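Long-range contact in Blr6230 protein (Bradyrhizobium diazoefficiens USDA 110, PDB 5NGG), which probably hydrolyses the amide bond of beta-lactam antibiotics as a subclass B3 metallo-beta-lactamase, using zinc ions bound in its active site: residues L210-R224 against F280-E292. Residues are numbered along the deposited sequence; the frame is centred on the assembly and turned at random. Where two conformers were deposited one is given.
Sequences LVGQPTYAGIVDDYR and FDKQLAKQTAALE
F280 drives its ring between L210, V220, Y223 and R224, where the C-terminal helix 268-291 of this metallo-beta-lactamase αβ/βα fold runs nearly antiparallel to helix 219-232, the axes of the two short helical segments 12.2 Å apart at closest approach. With CG anti to the backbone N (chi1 -177°), the F280 ring leaves its helix toward the other segment. CD1 lies over one face of the Y223 ring, offset toward its rim, and CE1 comes 3.5 Å from Y223 CG. The two ring planes are inclined at 40°. CE1 also touches L210 CD1, CZ at the tip meets V220 CG1 at 4.0 Å, V220 lying at the edge of the ring, and CD2 and CE2 lie against the guanidinium of R224, CE2 over its centre. In this conformer, one of two modelled for R224, the guanidinium has a face on F280 and forms a salt bridge through its edge: NH2 meets D281 OD1 at 2.7 Å almost in the guanidinium plane, and NH1 adds a weak bond to the same oxygen. The buried side chain of Y223 lies about 8 Å from a bound zinc ion and close to the zinc ligand H177; its hydroxyl is bonded to T204 O and N208 ND2.

Further along helix 268-291 the partner is the loop ahead of helix 219-232. V211 CG1 packs on L284 CD1, while CG2 sits by Q287 CB and 3.6 Å from L291 CD1. The same L291 methyl reaches G212 N, and its CD2 lies near G212 CA. Q287, extended beyond CG, links helix to loop through both polar atoms of its amide: NE2 bonds to N208 O, and OE1 receives L210 N at 2.8 Å, a nearly straight bond (175°) in the carbonyl plane, on a lone pair.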
# COMPACT_ATOMS: atom_id res chain seq x y z
N LEU A 210 10.86 -7.41 -15.69
CA LEU A 210 12.13 -7.54 -14.96
C LEU A 210 13.37 -7.55 -15.84
O LEU A 210 14.45 -7.18 -15.37
CB LEU A 210 12.08 -8.81 -14.11
CG LEU A 210 10.91 -8.91 -13.11
CD1 LEU A 210 10.94 -10.26 -12.44
CD2 LEU A 210 10.95 -7.78 -12.09
N VAL A 211 13.20 -8.00 -17.08
CA VAL A 211 14.28 -8.19 -18.03
C VAL A 211 13.78 -7.77 -19.41
O VAL A 211 12.57 -7.62 -19.61
CB VAL A 211 14.73 -9.67 -18.07
CG1 VAL A 211 15.48 -10.03 -16.79
CG2 VAL A 211 13.56 -10.62 -18.30
N GLY A 212 14.71 -7.60 -20.35
CA GLY A 212 14.39 -7.17 -21.71
C GLY A 212 14.39 -5.66 -21.76
O GLY A 212 15.44 -5.06 -21.99
N GLN A 213 13.21 -5.08 -21.56
CA GLN A 213 13.04 -3.64 -21.37
C GLN A 213 12.45 -3.49 -19.97
O GLN A 213 11.23 -3.41 -19.81
CB GLN A 213 12.12 -3.05 -22.44
CG GLN A 213 12.68 -3.12 -23.86
N PRO A 214 13.31 -3.51 -18.94
CA PRO A 214 12.74 -3.50 -17.60
C PRO A 214 11.88 -2.27 -17.33
O PRO A 214 12.11 -1.19 -17.88
CB PRO A 214 13.98 -3.54 -16.71
CG PRO A 214 15.06 -4.17 -17.56
CD PRO A 214 14.77 -3.62 -18.92
N THR A 215 10.87 -2.44 -16.48
CA THR A 215 9.93 -1.38 -16.14
C THR A 215 10.62 -0.11 -15.68
O THR A 215 10.19 0.99 -16.04
CB THR A 215 8.92 -1.93 -15.11
OG1 THR A 215 8.04 -2.83 -15.78
CG2 THR A 215 8.13 -0.85 -14.41
N TYR A 216 11.70 -0.26 -14.92
CA TYR A 216 12.59 0.85 -14.64
C TYR A 216 13.99 0.28 -14.38
O TYR A 216 14.13 -0.92 -14.06
CB TYR A 216 12.08 1.73 -13.49
CG TYR A 216 12.14 1.12 -12.11
CD1 TYR A 216 13.28 1.23 -11.33
CD2 TYR A 216 11.04 0.43 -11.58
CE1 TYR A 216 13.36 0.68 -10.08
CE2 TYR A 216 11.11 -0.13 -10.30
CZ TYR A 216 12.28 0.01 -9.56
OH TYR A 216 12.36 -0.50 -8.30
N ALA A 217 15.00 1.13 -14.50
CA ALA A 217 16.39 0.70 -14.35
C ALA A 217 16.70 0.33 -12.91
O ALA A 217 16.49 1.12 -12.00
CB ALA A 217 17.34 1.79 -14.83
N GLY A 218 17.26 -0.87 -12.73
CA GLY A 218 17.65 -1.37 -11.41
C GLY A 218 16.55 -2.11 -10.66
O GLY A 218 16.73 -2.44 -9.48
N ILE A 219 15.44 -2.41 -11.35
CA ILE A 219 14.29 -3.04 -10.70
C ILE A 219 14.63 -4.37 -10.02
O ILE A 219 14.17 -4.62 -8.90
CB ILE A 219 13.11 -3.15 -11.68
CG1 ILE A 219 11.85 -3.63 -10.96
CG2 ILE A 219 13.40 -4.06 -12.87
CD1 ILE A 219 10.60 -3.48 -11.80
N VAL A 220 15.41 -5.23 -10.67
CA VAL A 220 15.72 -6.52 -10.07
C VAL A 220 16.47 -6.34 -8.73
O VAL A 220 16.16 -6.97 -7.73
CB VAL A 220 16.46 -7.43 -11.07
CG1 VAL A 220 17.03 -8.67 -10.36
CG2 VAL A 220 15.55 -7.84 -12.22
N ASP A 221 17.52 -5.51 -8.74
CA ASP A 221 18.29 -5.23 -7.54
C ASP A 221 17.41 -4.67 -6.43
O ASP A 221 17.57 -5.06 -5.26
CB ASP A 221 19.45 -4.28 -7.86
CG ASP A 221 20.58 -4.94 -8.61
OD1 ASP A 221 20.96 -6.07 -8.26
OD2 ASP A 221 21.11 -4.31 -9.54
N ASP A 222 16.48 -3.77 -6.78
CA ASP A 222 15.56 -3.20 -5.80
C ASP A 222 14.73 -4.30 -5.11
O ASP A 222 14.63 -4.34 -3.87
CB ASP A 222 14.69 -2.12 -6.44
CG ASP A 222 15.40 -0.80 -6.67
OD1 ASP A 222 16.54 -0.55 -6.17
OD2 ASP A 222 14.76 0.06 -7.32
N TYR A 223 14.10 -5.18 -5.88
CA TYR A 223 13.29 -6.27 -5.29
C TYR A 223 14.08 -7.10 -4.30
O TYR A 223 13.65 -7.40 -3.21
CB TYR A 223 12.75 -7.19 -6.37
CG TYR A 223 11.41 -6.80 -6.98
CD1 TYR A 223 10.20 -7.06 -6.33
CD2 TYR A 223 11.34 -6.27 -8.26
CE1 TYR A 223 8.98 -6.77 -6.92
CE2 TYR A 223 10.12 -5.99 -8.87
CZ TYR A 223 8.96 -6.23 -8.19
OH TYR A 223 7.77 -5.98 -8.86
N ARG A 224 15.28 -7.52 -4.70
CA ARG A 224 16.07 -8.41 -3.81
C ARG A 224 16.59 -7.66 -2.57
O ARG A 224 16.65 -8.25 -1.48
CB ARG A 224 17.18 -9.13 -4.59
CG ARG A 224 16.66 -10.23 -5.53
CD ARG A 224 17.74 -10.62 -6.52
NE ARG A 224 17.45 -11.79 -7.34
CZ ARG A 224 16.65 -12.81 -7.04
NH1 ARG A 224 16.00 -12.86 -5.89
NH2 ARG A 224 16.52 -13.81 -7.90
N PHE A 280 9.32 -14.38 -6.91
CA PHE A 280 10.17 -13.53 -7.72
C PHE A 280 11.12 -14.37 -8.59
O PHE A 280 11.25 -14.15 -9.80
CB PHE A 280 10.99 -12.57 -6.85
CG PHE A 280 11.84 -11.63 -7.64
CD1 PHE A 280 11.31 -10.44 -8.12
CD2 PHE A 280 13.16 -11.96 -7.95
CE1 PHE A 280 12.08 -9.60 -8.91
CE2 PHE A 280 13.92 -11.12 -8.73
CZ PHE A 280 13.39 -9.94 -9.20
N ASP A 281 11.78 -15.34 -7.98
CA ASP A 281 12.66 -16.21 -8.73
C ASP A 281 11.92 -16.93 -9.87
O ASP A 281 12.45 -17.07 -10.98
CB ASP A 281 13.27 -17.27 -7.81
CG ASP A 281 14.29 -16.71 -6.84
OD1 ASP A 281 14.73 -15.56 -7.00
OD2 ASP A 281 14.65 -17.43 -5.88
N LYS A 282 10.71 -17.41 -9.60
CA LYS A 282 9.88 -18.06 -10.64
C LYS A 282 9.57 -17.09 -11.80
O LYS A 282 9.69 -17.44 -12.98
CB LYS A 282 8.56 -18.56 -10.03
CG LYS A 282 7.60 -19.24 -11.00
CD LYS A 282 6.27 -19.59 -10.35
CE LYS A 282 5.16 -19.76 -11.38
NZ LYS A 282 3.81 -19.89 -10.77
N GLN A 283 9.13 -15.89 -11.45
CA GLN A 283 8.80 -14.90 -12.48
C GLN A 283 10.01 -14.44 -13.27
O GLN A 283 9.90 -14.25 -14.48
CB GLN A 283 8.10 -13.68 -11.90
CG GLN A 283 6.82 -13.99 -11.14
CD GLN A 283 5.87 -14.90 -11.89
OE1 GLN A 283 5.65 -14.73 -13.09
NE2 GLN A 283 5.29 -15.85 -11.19
N LEU A 284 11.15 -14.24 -12.60
CA LEU A 284 12.37 -13.87 -13.32
C LEU A 284 12.77 -14.93 -14.33
O LEU A 284 13.12 -14.62 -15.47
CB LEU A 284 13.51 -13.60 -12.32
CG LEU A 284 14.82 -13.14 -12.90
CD1 LEU A 284 14.66 -11.81 -13.63
CD2 LEU A 284 15.89 -13.04 -11.80
N ALA A 285 12.69 -16.18 -13.92
CA ALA A 285 13.00 -17.30 -14.83
C ALA A 285 12.02 -17.34 -16.00
O ALA A 285 12.42 -17.54 -17.15
CB ALA A 285 12.99 -18.62 -14.08
N LYS A 286 10.75 -17.12 -15.72
CA LYS A 286 9.73 -17.14 -16.76
C LYS A 286 9.96 -16.04 -17.79
O LYS A 286 9.90 -16.26 -19.02
CB LYS A 286 8.35 -17.00 -16.14
CG LYS A 286 7.19 -16.93 -17.13
CD LYS A 286 5.87 -16.83 -16.39
CE LYS A 286 4.72 -16.54 -17.34
NZ LYS A 286 3.40 -16.78 -16.70
N GLN A 287 10.18 -14.82 -17.30
CA GLN A 287 10.41 -13.69 -18.21
C GLN A 287 11.70 -13.83 -18.98
O GLN A 287 11.77 -13.44 -20.14
CB GLN A 287 10.40 -12.38 -17.42
CG GLN A 287 9.04 -12.04 -16.83
CD GLN A 287 8.98 -10.64 -16.28
OE1 GLN A 287 9.81 -9.78 -16.63
NE2 GLN A 287 7.99 -10.39 -15.40
N THR A 288 12.74 -14.38 -18.34
CA THR A 288 14.00 -14.62 -19.02
C THR A 288 13.79 -15.62 -20.15
O THR A 288 14.28 -15.40 -21.28
CB THR A 288 15.06 -15.11 -18.02
OG1 THR A 288 15.28 -14.07 -17.06
CG2 THR A 288 16.38 -15.44 -18.68
N ALA A 289 13.09 -16.72 -19.88
CA ALA A 289 12.81 -17.70 -20.94
C ALA A 289 11.99 -17.09 -22.09
O ALA A 289 12.21 -17.39 -23.26
CB ALA A 289 12.11 -18.93 -20.39
N ALA A 290 11.04 -16.23 -21.74
CA ALA A 290 10.19 -15.58 -22.75
C ALA A 290 10.93 -14.63 -23.68
O ALA A 290 10.46 -14.37 -24.77
CB ALA A 290 9.02 -14.87 -22.10
N LEU A 291 12.08 -14.10 -23.24
CA LEU A 291 12.90 -13.21 -24.07
C LEU A 291 13.60 -13.94 -25.20
O LEU A 291 13.99 -13.30 -26.18
CB LEU A 291 13.97 -12.50 -23.24
CG LEU A 291 13.59 -11.33 -22.34
CD1 LEU A 291 14.86 -10.80 -21.70
CD2 LEU A 291 12.88 -10.22 -23.10
N GLU A 292 13.79 -15.26 -25.05
CA GLU A 292 14.51 -16.05 -26.03
C GLU A 292 13.73 -16.00 -27.34
O GLU A 292 12.50 -16.09 -27.36
CB GLU A 292 14.72 -17.48 -25.51
CG GLU A 292 15.56 -17.55 -24.24
CD GLU A 292 15.68 -18.96 -23.66
OE1 GLU A 292 16.27 -19.09 -22.57
OE2 GLU A 292 15.20 -19.92 -24.29